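Local coordinates for protein aspartate aminotransferase (Rhodobacter sphaeroides, PDB 3NRA) that probably transfers the amino group of L-aspartate to 2-oxoglutarate, giving oxaloacetate and L-glutamate, with pyridoxal 5'-phosphate as cofactor, at residues 122-136 with 178-191. Numbering follows the deposited sequence.
Sequences TVARGDKVAIVQPDY and AGARVFLFSNPNNP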
loop_
_atom_site.group_PDB
_atom_site.type_symbol
_atom_site.label_atom_id
_atom_site.label_comp_id
_atom_site.label_asym_id
_atom_site.label_seq_id
_atom_site.Cartn_x
_atom_site.Cartn_y
_atom_site.Cartn_z
ATOM N N THR B 122 16.002 -4.008 -3.030
ATOM C CA THR B 122 17.263 -3.876 -3.729
ATOM C C THR B 122 18.267 -2.881 -3.103
ATOM O O THR B 122 19.449 -2.970 -3.384
ATOM C CB THR B 122 17.043 -3.516 -5.218
ATOM O OG1 THR B 122 16.346 -2.262 -5.320
ATOM C CG2 THR B 122 16.244 -4.602 -5.925
ATOM N N VAL B 123 17.806 -1.966 -2.239
ATOM C CA VAL B 123 18.684 -0.955 -1.663
ATOM C C VAL B 123 18.823 -1.134 -0.130
ATOM O O VAL B 123 17.849 -1.100 0.606
ATOM C CB VAL B 123 18.208 0.464 -1.982
ATOM C CG1 VAL B 123 19.181 1.491 -1.387
ATOM C CG2 VAL B 123 18.043 0.664 -3.525
ATOM N N ALA B 124 20.035 -1.390 0.312
ATOM C CA ALA B 124 20.348 -1.428 1.731
ATOM C C ALA B 124 21.055 -0.151 2.121
ATOM O O ALA B 124 21.543 0.593 1.272
ATOM C CB ALA B 124 21.239 -2.637 2.046
ATOM N N ARG B 125 21.173 0.047 3.419
ATOM C CA ARG B 125 21.831 1.211 3.976
ATOM C C ARG B 125 23.271 1.397 3.425
ATOM O O ARG B 125 24.106 0.492 3.521
ATOM C CB ARG B 125 21.846 1.070 5.491
ATOM C CG ARG B 125 22.651 2.126 6.222
ATOM C CD ARG B 125 22.176 2.283 7.656
ATOM N NE ARG B 125 23.288 2.539 8.570
ATOM C CZ ARG B 125 24.069 1.595 9.118
ATOM N NH1 ARG B 125 23.907 0.284 8.832
ATOM N NH2 ARG B 125 25.037 1.961 9.957
ATOM N N GLY B 126 23.531 2.571 2.836
ATOM C CA GLY B 126 24.851 2.914 2.298
ATOM C C GLY B 126 25.101 2.491 0.848
ATOM O O GLY B 126 26.125 2.840 0.275
ATOM N N ASP B 127 24.182 1.743 0.252
ATOM C CA ASP B 127 24.337 1.336 -1.162
ATOM C C ASP B 127 24.214 2.528 -2.078
ATOM O O ASP B 127 23.332 3.340 -1.903
ATOM C CB ASP B 127 23.280 0.327 -1.558
ATOM C CG ASP B 127 23.511 -1.026 -0.956
ATOM O OD1 ASP B 127 24.541 -1.211 -0.278
ATOM O OD2 ASP B 127 22.647 -1.920 -1.167
ATOM N N LYS B 128 25.106 2.619 -3.062
ATOM C CA LYS B 128 24.977 3.601 -4.122
ATOM C C LYS B 128 23.900 3.205 -5.164
ATOM O O LYS B 128 23.839 2.066 -5.605
ATOM C CB LYS B 128 26.315 3.835 -4.785
ATOM C CG LYS B 128 27.233 4.665 -3.910
ATOM C CD LYS B 128 28.662 4.597 -4.351
ATOM C CE LYS B 128 29.538 5.428 -3.431
ATOM N NZ LYS B 128 30.906 4.945 -3.408
ATOM N N VAL B 129 23.039 4.145 -5.498
ATOM C CA VAL B 129 21.973 3.929 -6.457
ATOM C C VAL B 129 22.021 5.011 -7.505
ATOM O O VAL B 129 22.014 6.182 -7.154
ATOM C CB VAL B 129 20.583 3.967 -5.767
ATOM C CG1 VAL B 129 19.487 3.606 -6.773
ATOM C CG2 VAL B 129 20.560 3.032 -4.542
ATOM N N ALA B 130 22.118 4.620 -8.786
ATOM C CA ALA B 130 22.080 5.566 -9.916
ATOM C C ALA B 130 20.640 6.011 -10.162
ATOM O O ALA B 130 19.747 5.170 -10.346
ATOM C CB ALA B 130 22.655 4.925 -11.190
ATOM N N ILE B 131 20.423 7.321 -10.137
ATOM C CA ILE B 131 19.082 7.920 -10.331
ATOM C C ILE B 131 19.231 9.000 -11.380
ATOM O O ILE B 131 20.203 9.774 -11.348
ATOM C CB ILE B 131 18.549 8.544 -9.013
ATOM C CG1 ILE B 131 18.321 7.444 -7.947
ATOM C CG2 ILE B 131 17.263 9.405 -9.244
ATOM C CD1 ILE B 131 17.273 6.456 -8.308
ATOM N N VAL B 132 18.305 9.022 -12.336
ATOM C CA VAL B 132 18.308 10.019 -13.399
ATOM C C VAL B 132 17.748 11.361 -12.882
ATOM O O VAL B 132 16.862 11.383 -12.041
ATOM C CB VAL B 132 17.451 9.540 -14.600
ATOM C CG1 VAL B 132 17.446 10.608 -15.753
ATOM C CG2 VAL B 132 17.963 8.169 -15.118
ATOM N N GLN B 133 18.305 12.459 -13.379
ATOM C CA GLN B 133 17.810 13.808 -13.121
ATOM C C GLN B 133 17.563 14.513 -14.467
ATOM O O GLN B 133 18.468 14.611 -15.279
ATOM C CB GLN B 133 18.851 14.598 -12.307
ATOM C CG GLN B 133 19.135 14.013 -10.944
ATOM C CD GLN B 133 19.991 14.908 -10.100
ATOM O OE1 GLN B 133 20.964 15.466 -10.574
ATOM N NE2 GLN B 133 19.639 15.040 -8.831
ATOM N N PRO B 134 16.330 14.948 -14.736
ATOM C CA PRO B 134 15.105 14.799 -13.982
ATOM C C PRO B 134 14.495 13.414 -14.100
ATOM O O PRO B 134 14.658 12.736 -15.141
ATOM C CB PRO B 134 14.202 15.828 -14.623
ATOM C CG PRO B 134 14.663 15.853 -16.034
ATOM C CD PRO B 134 16.114 15.789 -15.927
ATOM N N ASP B 135 13.790 12.982 -13.041
ATOM C CA ASP B 135 12.996 11.777 -13.106
ATOM C C ASP B 135 11.895 11.798 -12.001
ATOM O O ASP B 135 11.692 12.801 -11.300
ATOM C CB ASP B 135 13.915 10.534 -12.977
ATOM C CG ASP B 135 13.394 9.306 -13.752
ATOM O OD1 ASP B 135 12.168 9.117 -13.813
ATOM O OD2 ASP B 135 14.221 8.489 -14.234
ATOM N N TYR B 136 11.173 10.706 -11.902
ATOM C CA TYR B 136 9.959 10.618 -11.112
ATOM C C TYR B 136 10.204 11.054 -9.657
ATOM O O TYR B 136 11.260 10.750 -9.072
ATOM C CB TYR B 136 9.465 9.163 -11.177
ATOM C CG TYR B 136 8.199 8.873 -10.453
ATOM C CD1 TYR B 136 6.975 9.351 -10.929
ATOM C CD2 TYR B 136 8.183 8.021 -9.355
ATOM C CE1 TYR B 136 5.787 9.050 -10.288
ATOM C CE2 TYR B 136 7.012 7.722 -8.716
ATOM C CZ TYR B 136 5.800 8.237 -9.208
ATOM O OH TYR B 136 4.614 7.943 -8.581
ATOM N N ALA B 178 31.880 3.584 -9.503
ATOM C CA ALA B 178 31.943 4.091 -8.130
ATOM C C ALA B 178 31.311 3.144 -7.087
ATOM O O ALA B 178 31.493 3.346 -5.904
ATOM C CB ALA B 178 31.298 5.440 -8.054
ATOM N N GLY B 179 30.571 2.131 -7.538
ATOM C CA GLY B 179 30.013 1.110 -6.639
ATOM C C GLY B 179 28.490 0.963 -6.693
ATOM O O GLY B 179 27.924 0.132 -5.979
ATOM N N ALA B 180 27.819 1.770 -7.505
ATOM C CA ALA B 180 26.365 1.639 -7.664
ATOM C C ALA B 180 26.035 0.265 -8.258
ATOM O O ALA B 180 26.582 -0.120 -9.293
ATOM C CB ALA B 180 25.827 2.738 -8.531
ATOM N N ARG B 181 25.189 -0.492 -7.570
ATOM C CA ARG B 181 24.720 -1.795 -8.089
ATOM C C ARG B 181 23.235 -1.836 -8.300
ATOM O O ARG B 181 22.672 -2.918 -8.641
ATOM C CB ARG B 181 25.171 -2.924 -7.149
ATOM C CG ARG B 181 26.707 -3.092 -7.072
ATOM C CD ARG B 181 27.275 -3.662 -8.406
ATOM N NE ARG B 181 28.729 -3.742 -8.416
ATOM C CZ ARG B 181 29.576 -2.794 -8.868
ATOM N NH1 ARG B 181 29.145 -1.611 -9.341
ATOM N NH2 ARG B 181 30.896 -3.028 -8.810
ATOM N N VAL B 182 22.586 -0.667 -8.194
ATOM C CA VAL B 182 21.230 -0.486 -8.667
ATOM C C VAL B 182 21.102 0.774 -9.550
ATOM O O VAL B 182 21.708 1.819 -9.251
ATOM C CB VAL B 182 20.250 -0.376 -7.495
ATOM C CG1 VAL B 182 18.774 -0.221 -8.010
ATOM C CG2 VAL B 182 20.393 -1.578 -6.566
ATOM N N PHE B 183 20.283 0.672 -10.616
ATOM C CA PHE B 183 19.871 1.808 -11.442
ATOM C C PHE B 183 18.344 1.771 -11.630
ATOM O O PHE B 183 17.807 0.767 -12.036
ATOM C CB PHE B 183 20.568 1.712 -12.801
ATOM C CG PHE B 183 20.120 2.760 -13.817
ATOM C CD1 PHE B 183 20.089 4.111 -13.489
ATOM C CD2 PHE B 183 19.841 2.391 -15.134
ATOM C CE1 PHE B 183 19.745 5.059 -14.424
ATOM C CE2 PHE B 183 19.447 3.349 -16.066
ATOM C CZ PHE B 183 19.411 4.687 -15.701
ATOM N N LEU B 184 17.676 2.891 -11.316
ATOM C CA LEU B 184 16.223 3.037 -11.383
ATOM C C LEU B 184 15.941 4.171 -12.339
ATOM O O LEU B 184 16.562 5.246 -12.213
ATOM C CB LEU B 184 15.670 3.385 -10.001
ATOM C CG LEU B 184 14.255 3.947 -9.930
ATOM C CD1 LEU B 184 13.191 2.930 -10.464
ATOM C CD2 LEU B 184 13.944 4.417 -8.509
ATOM N N PHE B 185 15.054 3.936 -13.315
ATOM C CA PHE B 185 14.653 4.965 -14.270
ATOM C C PHE B 185 13.260 4.732 -14.830
ATOM O O PHE B 185 12.787 3.571 -14.899
ATOM C CB PHE B 185 15.697 5.095 -15.412
ATOM C CG PHE B 185 15.619 4.018 -16.463
ATOM C CD1 PHE B 185 15.978 2.720 -16.173
ATOM C CD2 PHE B 185 15.273 4.337 -17.779
ATOM C CE1 PHE B 185 15.939 1.718 -17.160
ATOM C CE2 PHE B 185 15.220 3.352 -18.767
ATOM C CZ PHE B 185 15.555 2.037 -18.454
ATOM N N SER B 186 12.586 5.833 -15.203
ATOM C CA SER B 186 11.328 5.754 -15.921
ATOM C C SER B 186 11.540 5.911 -17.436
ATOM O O SER B 186 12.367 6.705 -17.883
ATOM C CB SER B 186 10.307 6.805 -15.402
ATOM O OG SER B 186 10.724 8.109 -15.712
ATOM N N ASN B 187 10.792 5.113 -18.194
ATOM C CA ASN B 187 10.807 5.101 -19.645
ATOM C C ASN B 187 9.391 4.772 -20.142
ATOM O O ASN B 187 8.960 3.655 -19.986
ATOM C CB ASN B 187 11.770 4.039 -20.167
ATOM C CG ASN B 187 11.922 4.093 -21.659
ATOM O OD1 ASN B 187 11.660 5.120 -22.272
ATOM N ND2 ASN B 187 12.326 2.985 -22.258
ATOM N N PRO B 188 8.657 5.768 -20.713
ATOM C CA PRO B 188 9.041 7.139 -20.938
ATOM C C PRO B 188 9.337 7.898 -19.642
ATOM O O PRO B 188 8.732 7.612 -18.573
ATOM C CB PRO B 188 7.819 7.731 -21.618
ATOM C CG PRO B 188 6.694 6.978 -21.073
ATOM C CD PRO B 188 7.239 5.565 -21.062
ATOM N N ASN B 189 10.288 8.837 -19.737
ATOM C CA ASN B 189 10.637 9.712 -18.642
ATOM C C ASN B 189 9.436 10.503 -18.135
ATOM O O ASN B 189 8.653 11.057 -18.935
ATOM C CB ASN B 189 11.745 10.659 -19.074
ATOM C CG ASN B 189 12.180 11.585 -17.966
ATOM O OD1 ASN B 189 11.779 12.760 -17.929
ATOM N ND2 ASN B 189 13.029 11.083 -17.072
ATOM N N ASN B 190 9.216 10.421 -16.836
ATOM C CA ASN B 190 8.370 11.349 -16.110
ATOM C C ASN B 190 9.380 12.234 -15.393
ATOM O O ASN B 190 10.114 11.748 -14.549
ATOM C CB ASN B 190 7.478 10.559 -15.112
ATOM C CG ASN B 190 6.516 11.448 -14.304
ATOM O OD1 ASN B 190 6.713 12.670 -14.166
ATOM N ND2 ASN B 190 5.488 10.810 -13.715
ATOM N N PRO B 191 9.447 13.529 -15.736
ATOM C CA PRO B 191 8.428 14.414 -16.259
ATOM C C PRO B 191 8.472 14.777 -17.762
ATOM O O PRO B 191 7.547 15.445 -18.236
ATOM C CB PRO B 191 8.710 15.686 -15.476
ATOM C CG PRO B 191 10.216 15.720 -15.436
ATOM C CD PRO B 191 10.620 14.310 -15.243
HETATM O O HOH W 1 24.115 -0.409 -5.001
HETATM O O HOH W 2 15.553 7.757 -11.990
HETATM O O HOH W 3 14.268 8.338 -16.924
#
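Strands 128-133 and 182-186 run parallel at 22°, joined around Ala130, whose N donates to Val182 O (2.9 Å) and whose O accepts from Leu184 N (3.2 Å, nearly straight). Farther along they splay, and a water bridges Val132 N, Leu184 O and Asp135 OD2. Small Ala130 leaves room for the Phe183 ring, whose edge meets the Ala130 carbonyl (CD1 to O 3.3 Å) and Val132 CG2. On the other sheet face, Val129 and Val182 lie side by side, as do Ile131 and Leu184, branched chains that fill a buried layer.

Just beyond strand 128-133, the buried carboxylate of Asp135 grips Ser186, the last residue of the other strand: OD1 takes its hydroxyl (OG, 2.6 Å) on the syn side, tilted from the plane, and Tyr136 N on the anti side, while the syn lone pair of OD2 meets Ser186 N (3.3 Å). With OG between backbone N and carbonyl carbon (chi1 68°), Ser186 also accepts from Asn190 N. Asn189 OD1 takes Ala192 N, orienting ND2 toward Pro134 O (3.0 Å). Asn190 bonds Arg381 through OD1 and O3 of cofactor-bearing residue 253 through ND2, at the active site.

Strands 149-154 and 214-218 flank the pair within the seven-stranded sheet of the fold-type I aminotransferase; helix 169-177 packs on Ala130 and Phe183.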